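Local coordinates for extracellular solute-binding protein, family 1 (Bifidobacterium longum subsp. infantis ATCC 15697, PDB 3QUF) that probably captures a solute outside the cell, perhaps a carbohydrate, and delivers it to an ABC transporter for uptake, at residues I32-Y37 / N41-V46; P83-N88 / A315-F320. One frame throughout, in Å; residues are numbered along the deposited sequence.

Interaction 1 of 2, residues I32-Y37 / N41-V46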
ATOM      1  N   ILE A  32       7.750  25.593 -15.824  1.00 17.19           N
ATOM      2  CA  ILE A  32       7.652  24.906 -14.522  1.00 15.79           C
ATOM      3  C   ILE A  32       8.581  23.700 -14.475  1.00 16.06           C
ATOM      4  O   ILE A  32       9.048  23.243 -15.537  1.00 16.05           O
ATOM      5  CB  ILE A  32       6.222  24.485 -14.164  1.00 15.47           C
ATOM      6  CG1 ILE A  32       5.579  23.598 -15.254  1.00 16.96           C
ATOM      7  CG2 ILE A  32       5.381  25.765 -13.931  1.00 16.23           C
ATOM      8  CD1 ILE A  32       4.194  23.029 -14.858  1.00 15.08           C
ATOM      9  N   SER A  33       8.892  23.244 -13.258  1.00 14.93           N
ATOM     10  CA  SER A  33       9.737  22.095 -13.058  1.00 15.26           C
ATOM     11  C   SER A  33       9.024  21.017 -12.265  1.00 15.49           C
ATOM     12  O   SER A  33       8.104  21.297 -11.492  1.00 14.54           O
ATOM     13  CB  SER A  33      11.036  22.478 -12.358  1.00 16.32           C
ATOM     14  OG  SER A  33      10.730  23.165 -11.168  1.00 17.89           O
ATOM     15  N   PHE A  34       9.446  19.775 -12.467  1.00 15.00           N
ATOM     16  CA  PHE A  34       8.880  18.619 -11.775  1.00 13.81           C
ATOM     17  C   PHE A  34      10.047  17.769 -11.355  1.00 14.16           C
ATOM     18  O   PHE A  34      10.847  17.386 -12.223  1.00 15.92           O
ATOM     19  CB  PHE A  34       7.961  17.872 -12.737  1.00 14.23           C
ATOM     20  CG  PHE A  34       7.388  16.549 -12.239  1.00 12.87           C
ATOM     21  CD1 PHE A  34       7.220  16.240 -10.915  1.00 13.77           C
ATOM     22  CD2 PHE A  34       6.990  15.602 -13.183  1.00 16.10           C
ATOM     23  CE1 PHE A  34       6.698  14.991 -10.521  1.00 15.31           C
ATOM     24  CE2 PHE A  34       6.483  14.373 -12.803  1.00 16.79           C
ATOM     25  CZ  PHE A  34       6.345  14.061 -11.507  1.00 14.83           C
ATOM     26  N   TYR A  35      10.237  17.595 -10.056  1.00 13.57           N
ATOM     27  CA  TYR A  35      11.257  16.674  -9.553  1.00 13.42           C
ATOM     28  C   TYR A  35      10.500  15.418  -9.208  1.00 13.67           C
ATOM     29  O   TYR A  35       9.759  15.368  -8.225  1.00 13.61           O
ATOM     30  CB  TYR A  35      11.988  17.227  -8.341  1.00 13.55           C
ATOM     31  CG  TYR A  35      13.151  16.357  -7.924  1.00 15.38           C
ATOM     32  CD1 TYR A  35      14.065  15.914  -8.866  1.00 26.23           C
ATOM     33  CD2 TYR A  35      13.340  15.975  -6.631  1.00 15.32           C
ATOM     34  CE1 TYR A  35      15.154  15.112  -8.501  1.00 27.19           C
ATOM     35  CE2 TYR A  35      14.426  15.172  -6.252  1.00 18.09           C
ATOM     36  CZ  TYR A  35      15.308  14.737  -7.196  1.00 25.39           C
ATOM     37  OH  TYR A  35      16.415  13.980  -6.881  1.00 25.30           O
ATOM     38  N   SER A  36      10.657  14.406 -10.048  1.00 14.17           N
ATOM     39  CA  SER A  36       9.812  13.206 -10.039  1.00 13.95           C
ATOM     40  C   SER A  36      10.417  11.996  -9.300  1.00 14.02           C
ATOM     41  O   SER A  36      11.559  11.611  -9.543  1.00 14.69           O
ATOM     42  CB  SER A  36       9.528  12.793 -11.477  1.00 14.59           C
ATOM     43  OG  SER A  36       8.769  11.593 -11.550  1.00 15.15           O
ATOM     44  N   TYR A  37       9.647  11.434  -8.389  1.00 12.03           N
ATOM     45  CA  TYR A  37       9.987  10.148  -7.748  1.00 13.05           C
ATOM     46  C   TYR A  37       9.973   9.018  -8.786  1.00 14.42           C
ATOM     47  O   TYR A  37      10.710   8.034  -8.690  1.00 16.38           O
ATOM     48  CB  TYR A  37       8.978   9.859  -6.686  1.00 12.94           C
ATOM     49  CG  TYR A  37       9.059   8.510  -6.046  1.00 13.87           C
ATOM     50  CD1 TYR A  37       9.989   8.248  -5.073  1.00 19.72           C
ATOM     51  CD2 TYR A  37       8.252   7.502  -6.487  1.00 18.70           C
ATOM     52  CE1 TYR A  37      10.044   6.982  -4.478  1.00 22.21           C
ATOM     53  CE2 TYR A  37       8.288   6.239  -5.913  1.00 21.95           C
ATOM     54  CZ  TYR A  37       9.201   5.995  -4.934  1.00 22.98           C
ATOM     55  OH  TYR A  37       9.248   4.731  -4.372  1.00 31.29           O
ATOM     56  N   ASN A  41      10.351   5.568 -17.280  1.00 22.87           N
ATOM     57  CA  ASN A  41       9.569   4.421 -17.787  1.00 24.15           C
ATOM     58  C   ASN A  41       8.220   4.317 -17.113  1.00 23.80           C
ATOM     59  O   ASN A  41       7.372   3.596 -17.601  1.00 25.74           O
ATOM     60  CB  ASN A  41      10.302   3.079 -17.744  1.00 26.40           C
ATOM     61  CG  ASN A  41      10.852   2.708 -16.383  1.00 30.57           C
ATOM     62  OD1 ASN A  41      10.325   3.051 -15.344  1.00 35.27           O
ATOM     63  ND2 ASN A  41      11.933   1.911 -16.408  1.00 38.25           N
ATOM     64  N   GLN A  42       8.022   5.047 -16.026  1.00 21.48           N
ATOM     65  CA  GLN A  42       6.705   5.092 -15.356  1.00 21.43           C
ATOM     66  C   GLN A  42       5.872   6.330 -15.685  1.00 20.52           C
ATOM     67  O   GLN A  42       4.649   6.252 -15.826  1.00 21.93           O
ATOM     68  CB  GLN A  42       6.893   5.040 -13.854  1.00 20.66           C
ATOM     69  CG  GLN A  42       7.479   3.733 -13.333  1.00 24.66           C
ATOM     70  CD  GLN A  42       8.047   3.885 -11.900  1.00 29.87           C
ATOM     71  OE1 GLN A  42       8.966   4.698 -11.614  1.00 29.03           O
ATOM     72  NE2 GLN A  42       7.518   3.082 -11.006  1.00 32.30           N
ATOM     73  N   ILE A  43       6.517   7.489 -15.779  1.00 19.38           N
ATOM     74  CA  ILE A  43       5.775   8.758 -15.946  1.00 20.19           C
ATOM     75  C   ILE A  43       6.076   9.514 -17.242  1.00 20.42           C
ATOM     76  O   ILE A  43       5.423  10.518 -17.536  1.00 19.69           O
ATOM     77  CB  ILE A  43       6.003   9.676 -14.698  1.00 20.40           C
ATOM     78  CG1 ILE A  43       4.821  10.638 -14.487  1.00 21.85           C
ATOM     79  CG2 ILE A  43       7.324  10.392 -14.799  1.00 21.08           C
ATOM     80  CD1 ILE A  43       4.506  11.002 -13.117  1.00 23.48           C
ATOM     81  N   GLY A  44       7.031   9.026 -18.043  1.00 20.86           N
ATOM     82  CA  GLY A  44       7.454   9.755 -19.233  1.00 22.22           C
ATOM     83  C   GLY A  44       6.349  10.001 -20.242  1.00 21.87           C
ATOM     84  O   GLY A  44       6.303  11.065 -20.841  1.00 22.85           O
ATOM     85  N   GLU A  45       5.481   9.011 -20.460  1.00 22.26           N
ATOM     86  CA  GLU A  45       4.357   9.170 -21.397  0.50 22.64           C
ATOM     87  C   GLU A  45       3.353  10.200 -20.908  1.00 21.77           C
ATOM     88  O   GLU A  45       2.737  10.937 -21.726  1.00 21.71           O
ATOM     89  CB  GLU A  45       3.626   7.847 -21.681  0.50 23.22           C
ATOM     90  CG  GLU A  45       2.404   8.040 -22.608  0.50 25.61           C
ATOM     91  CD  GLU A  45       1.809   6.743 -23.142  0.50 29.92           C
ATOM     92  OE1 GLU A  45       2.193   5.660 -22.661  0.50 31.97           O
ATOM     93  OE2 GLU A  45       0.966   6.819 -24.067  0.50 32.65           O
ATOM     94  N   VAL A  46       3.160  10.270 -19.587  1.00 19.61           N
ATOM     95  CA  VAL A  46       2.316  11.313 -19.018  1.00 18.27           C
ATOM     96  C   VAL A  46       2.913  12.694 -19.336  1.00 18.02           C
ATOM     97  O   VAL A  46       2.222  13.604 -19.824  1.00 17.49           O
ATOM     98  CB  VAL A  46       2.142  11.146 -17.471  1.00 18.21           C
ATOM     99  CG1 VAL A  46       1.383  12.321 -16.875  1.00 19.57           C
ATOM    100  CG2 VAL A  46       1.436   9.843 -17.146  1.00 19.85           C
TER
HETATM  101  O   HOH W   1      10.503   5.187  -8.736  1.00 30.78           O
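Phe34 and Ile43 reach for each other from opposite directions and make the close part of this contact. The methyl CD1 of Ile43 lies in the plane of the phenyl ring, at its rim, 3.9 Å from Phe34 CZ and equally near CE2. The CG1 branch runs anti to the backbone N (chi1 -153°) and carries that methyl to the ring, while the methyl CG2, the other branch, comes within 3.8 Å of Ser36 OG. One beta-branched residue thus fills two places along the strand. A small serine suits the second place: its CB packs on a face of the Phe34 ring, and its hydroxyl is hydrogen-bonded to Phe38 O in the turn leading to the helix.

Just past the strand's end the packing gives way to water. There a water molecule donates to Tyr37 O at 2.9 Å and, in a longer bond of 3.3 Å, to Gln42 OE1. Glutamine suits this looser border because its amide oxygen can accept from both the water and Lys39 N.

Strand 30-36 and helix 40-53 open a beta-alpha-beta unit completed by strand 57-63, whose Leu59 touches Phe34; strand 86-89 pairs on the other side, and helix 311-324 meets Ile32 and Val46.

Interaction 2 of 2, residues P83-N88 / A315-F320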
ATOM      1  N   PRO A  83      12.621  26.018  -5.672  1.00 21.37           N
ATOM      2  CA  PRO A  83      12.025  24.707  -5.429  1.00 18.70           C
ATOM      3  C   PRO A  83      11.328  24.186  -6.679  1.00 17.03           C
ATOM      4  O   PRO A  83      10.866  24.992  -7.479  1.00 16.31           O
ATOM      5  CB  PRO A  83      10.979  24.970  -4.369  1.00 18.79           C
ATOM      6  CG  PRO A  83      11.307  26.297  -3.808  1.00 21.66           C
ATOM      7  CD  PRO A  83      12.023  27.041  -4.809  1.00 20.06           C
ATOM      8  N   PRO A  84      11.275  22.868  -6.850  1.00 15.36           N
ATOM      9  CA  PRO A  84      10.537  22.319  -7.986  1.00 13.71           C
ATOM     10  C   PRO A  84       9.063  22.686  -7.882  1.00 13.68           C
ATOM     11  O   PRO A  84       8.475  22.590  -6.793  1.00 14.25           O
ATOM     12  CB  PRO A  84      10.706  20.803  -7.854  1.00 13.66           C
ATOM     13  CG  PRO A  84      11.229  20.562  -6.519  1.00 16.31           C
ATOM     14  CD  PRO A  84      11.840  21.829  -5.982  1.00 14.80           C
ATOM     15  N   THR A  85       8.457  23.057  -8.999  1.00 12.49           N
ATOM     16  CA  THR A  85       7.041  23.388  -8.966  1.00 11.85           C
ATOM     17  C   THR A  85       6.139  22.232  -8.568  1.00 11.01           C
ATOM     18  O   THR A  85       5.086  22.431  -7.906  1.00 11.80           O
ATOM     19  CB  THR A  85       6.577  23.930 -10.329  1.00 11.51           C
ATOM     20  OG1 THR A  85       7.605  24.670 -10.980  1.00 13.91           O
ATOM     21  CG2 THR A  85       5.339  24.787 -10.154  1.00 12.21           C
ATOM     22  N   ILE A  86       6.474  21.038  -9.056  1.00 10.50           N
ATOM     23  CA  ILE A  86       5.746  19.823  -8.794  1.00 10.39           C
ATOM     24  C   ILE A  86       6.729  18.796  -8.248  1.00 10.78           C
ATOM     25  O   ILE A  86       7.902  18.754  -8.645  1.00 11.49           O
ATOM     26  CB  ILE A  86       5.102  19.269 -10.052  1.00 10.24           C
ATOM     27  CG1 ILE A  86       4.201  20.288 -10.727  1.00 12.43           C
ATOM     28  CG2 ILE A  86       4.312  17.976  -9.734  1.00 10.86           C
ATOM     29  CD1 ILE A  86       4.156  20.199 -12.247  1.00 13.41           C
ATOM     30  N   PHE A  87       6.261  18.035  -7.290  1.00 10.20           N
ATOM     31  CA  PHE A  87       7.072  17.012  -6.655  1.00 10.13           C
ATOM     32  C   PHE A  87       6.166  15.929  -6.049  1.00 11.47           C
ATOM     33  O   PHE A  87       4.926  16.051  -6.051  1.00 12.22           O
ATOM     34  CB  PHE A  87       8.047  17.610  -5.646  1.00 10.67           C
ATOM     35  CG  PHE A  87       7.389  18.456  -4.622  1.00 10.16           C
ATOM     36  CD1 PHE A  87       6.836  17.896  -3.489  1.00 12.66           C
ATOM     37  CD2 PHE A  87       7.262  19.836  -4.836  1.00 11.71           C
ATOM     38  CE1 PHE A  87       6.167  18.716  -2.553  1.00 13.89           C
ATOM     39  CE2 PHE A  87       6.614  20.634  -3.897  1.00 13.11           C
ATOM     40  CZ  PHE A  87       6.053  20.056  -2.783  1.00 12.70           C
ATOM     41  N   ASN A  88       6.772  14.902  -5.473  1.00 10.72           N
ATOM     42  CA  ASN A  88       6.002  13.815  -4.894  1.00 10.43           C
ATOM     43  C   ASN A  88       6.108  13.706  -3.399  1.00 11.51           C
ATOM     44  O   ASN A  88       7.186  13.878  -2.825  1.00 12.18           O
ATOM     45  CB  ASN A  88       6.460  12.482  -5.522  1.00 10.96           C
ATOM     46  CG  ASN A  88       6.076  12.345  -6.973  1.00 10.98           C
ATOM     47  OD1 ASN A  88       6.920  12.296  -7.863  1.00 13.31           O
ATOM     48  ND2 ASN A  88       4.730  12.316  -7.252  1.00 12.34           N
ATOM     49  N   ALA A 315      -0.517  27.994 -11.420  1.00 14.04           N
ATOM     50  CA  ALA A 315      -1.622  27.742 -12.364  1.00 14.93           C
ATOM     51  C   ALA A 315      -1.263  26.634 -13.372  1.00 14.43           C
ATOM     52  O   ALA A 315      -2.044  25.748 -13.696  1.00 13.92           O
ATOM     53  CB  ALA A 315      -1.981  29.021 -13.087  1.00 17.41           C
ATOM     54  N   ALA A 316      -0.041  26.674 -13.877  1.00 13.57           N
ATOM     55  CA  ALA A 316       0.427  25.684 -14.828  1.00 13.09           C
ATOM     56  C   ALA A 316       0.550  24.305 -14.157  1.00 12.43           C
ATOM     57  O   ALA A 316       0.230  23.275 -14.769  1.00 13.35           O
ATOM     58  CB  ALA A 316       1.786  26.111 -15.447  1.00 12.41           C
ATOM     59  N   ALA A 317       1.060  24.273 -12.937  1.00 12.50           N
ATOM     60  CA  ALA A 317       1.182  23.031 -12.169  1.00 12.01           C
ATOM     61  C   ALA A 317      -0.173  22.390 -11.900  1.00 12.59           C
ATOM     62  O   ALA A 317      -0.317  21.156 -11.979  1.00 11.42           O
ATOM     63  CB  ALA A 317       1.991  23.285 -10.872  1.00 11.66           C
ATOM     64  N   LYS A 318      -1.178  23.219 -11.630  1.00 12.73           N
ATOM     65  CA  LYS A 318      -2.536  22.715 -11.471  1.00 14.61           C
ATOM     66  C   LYS A 318      -3.032  22.054 -12.775  1.00 14.22           C
ATOM     67  O   LYS A 318      -3.768  21.054 -12.713  1.00 15.49           O
ATOM     68  CB  LYS A 318      -3.487  23.816 -11.033  1.00 15.77           C
ATOM     69  CG  LYS A 318      -3.217  24.254  -9.598  1.00 16.42           C
ATOM     70  CD  LYS A 318      -4.145  25.401  -9.154  1.00 17.76           C
ATOM     71  CE  LYS A 318      -3.872  25.885  -7.748  1.00 20.39           C
ATOM     72  NZ  LYS A 318      -4.672  27.114  -7.446  1.00 22.45           N
ATOM     73  N   LYS A 319      -2.664  22.620 -13.926  1.00 14.51           N
ATOM     74  CA  LYS A 319      -3.012  21.963 -15.208  1.00 15.29           C
ATOM     75  C   LYS A 319      -2.343  20.595 -15.360  1.00 14.75           C
ATOM     76  O   LYS A 319      -2.928  19.670 -15.918  1.00 15.17           O
ATOM     77  CB  LYS A 319      -2.669  22.863 -16.397  1.00 15.83           C
ATOM     78  CG  LYS A 319      -3.619  24.030 -16.546  1.00 22.43           C
ATOM     79  CD  LYS A 319      -3.316  24.803 -17.838  1.00 29.29           C
ATOM     80  CE  LYS A 319      -4.257  25.992 -18.055  1.00 34.02           C
ATOM     81  NZ  LYS A 319      -4.234  26.440 -19.498  1.00 37.68           N
ATOM     82  N   PHE A 320      -1.123  20.443 -14.854  1.00 14.46           N
ATOM     83  CA  PHE A 320      -0.456  19.159 -14.866  1.00 14.13           C
ATOM     84  C   PHE A 320      -1.148  18.133 -13.960  1.00 14.22           C
ATOM     85  O   PHE A 320      -1.445  17.017 -14.392  1.00 15.14           O
ATOM     86  CB  PHE A 320       1.005  19.283 -14.482  1.00 14.53           C
ATOM     87  CG  PHE A 320       1.745  17.986 -14.558  1.00 14.32           C
ATOM     88  CD1 PHE A 320       2.020  17.389 -15.777  1.00 19.51           C
ATOM     89  CD2 PHE A 320       2.142  17.339 -13.401  1.00 17.97           C
ATOM     90  CE1 PHE A 320       2.677  16.189 -15.822  1.00 18.37           C
ATOM     91  CE2 PHE A 320       2.841  16.157 -13.447  1.00 18.34           C
ATOM     92  CZ  PHE A 320       3.103  15.566 -14.634  1.00 19.29           C
TER
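Ala317 turns its methyl toward Ile86, the first residue of strand 86-89, and Thr85 in the loop just before it, and all the direct touching here is apolar. Its CB lies 3.7 Å from Ile86 CG1 and the same distance from Thr85 CG2. Alanine suits this spot because a short side chain lets the helix come near the strand: the CA atoms of Ile86 and Ala317 are 6.5 Å apart. One helical turn after Ala317, Phe320 receives Ile86 CD1, which meets the ring obliquely, 3.7 Å from Phe320 CD2, and also lies 4.0 Å from Phe320 CB. Ile86 has CG1 anti to its carbonyl carbon (chi1 -56°), which points the longer branch at the helix, so one isoleucine serves both helical positions. The Phe320 ring also meets Phe50 edge-to-face.

In the alpha/beta lobe to which these pieces belong, helix 311-324 follows strand 295-305, itself antiparallel to strand 86-89, and packs against the sheet from the side that Ile86 faces. Chain segments far apart in sequence therefore build one lobe, as in other solute-binding proteins of this class.

The polar ends of Thr85 and Lys318 bond outside the two segments. Thr85 gives its methyl to Ala317, while OG1 accepts a hydrogen bond from Ser33 N on the adjacent strand. The side chain of Lys318 leaves the helix on the side away from 83-88, and its NZ forms a salt bridge with Glu109 OE2.

In the fold
Interactions 1 and 2, with centres about 11 Å apart, share one sheet, since strands 30-36 and 86-89 run parallel as neighbours. Ser33 O probably accepts from Ile86 N at 2.9 Å, and further along Tyr37 N probably bonds to Asn88 OD1, also at 2.9 Å. Phe34 joins the two apolar clusters: beyond its partner in 41-46 it touches Ile86 and meets the Phe320 ring with planes about 50° apart. Helices 40-53 and 311-324 thus contribute to a continuous core. Both contacts lie well away from the chain's middle, their centres about 21 and 24 Å from its centre.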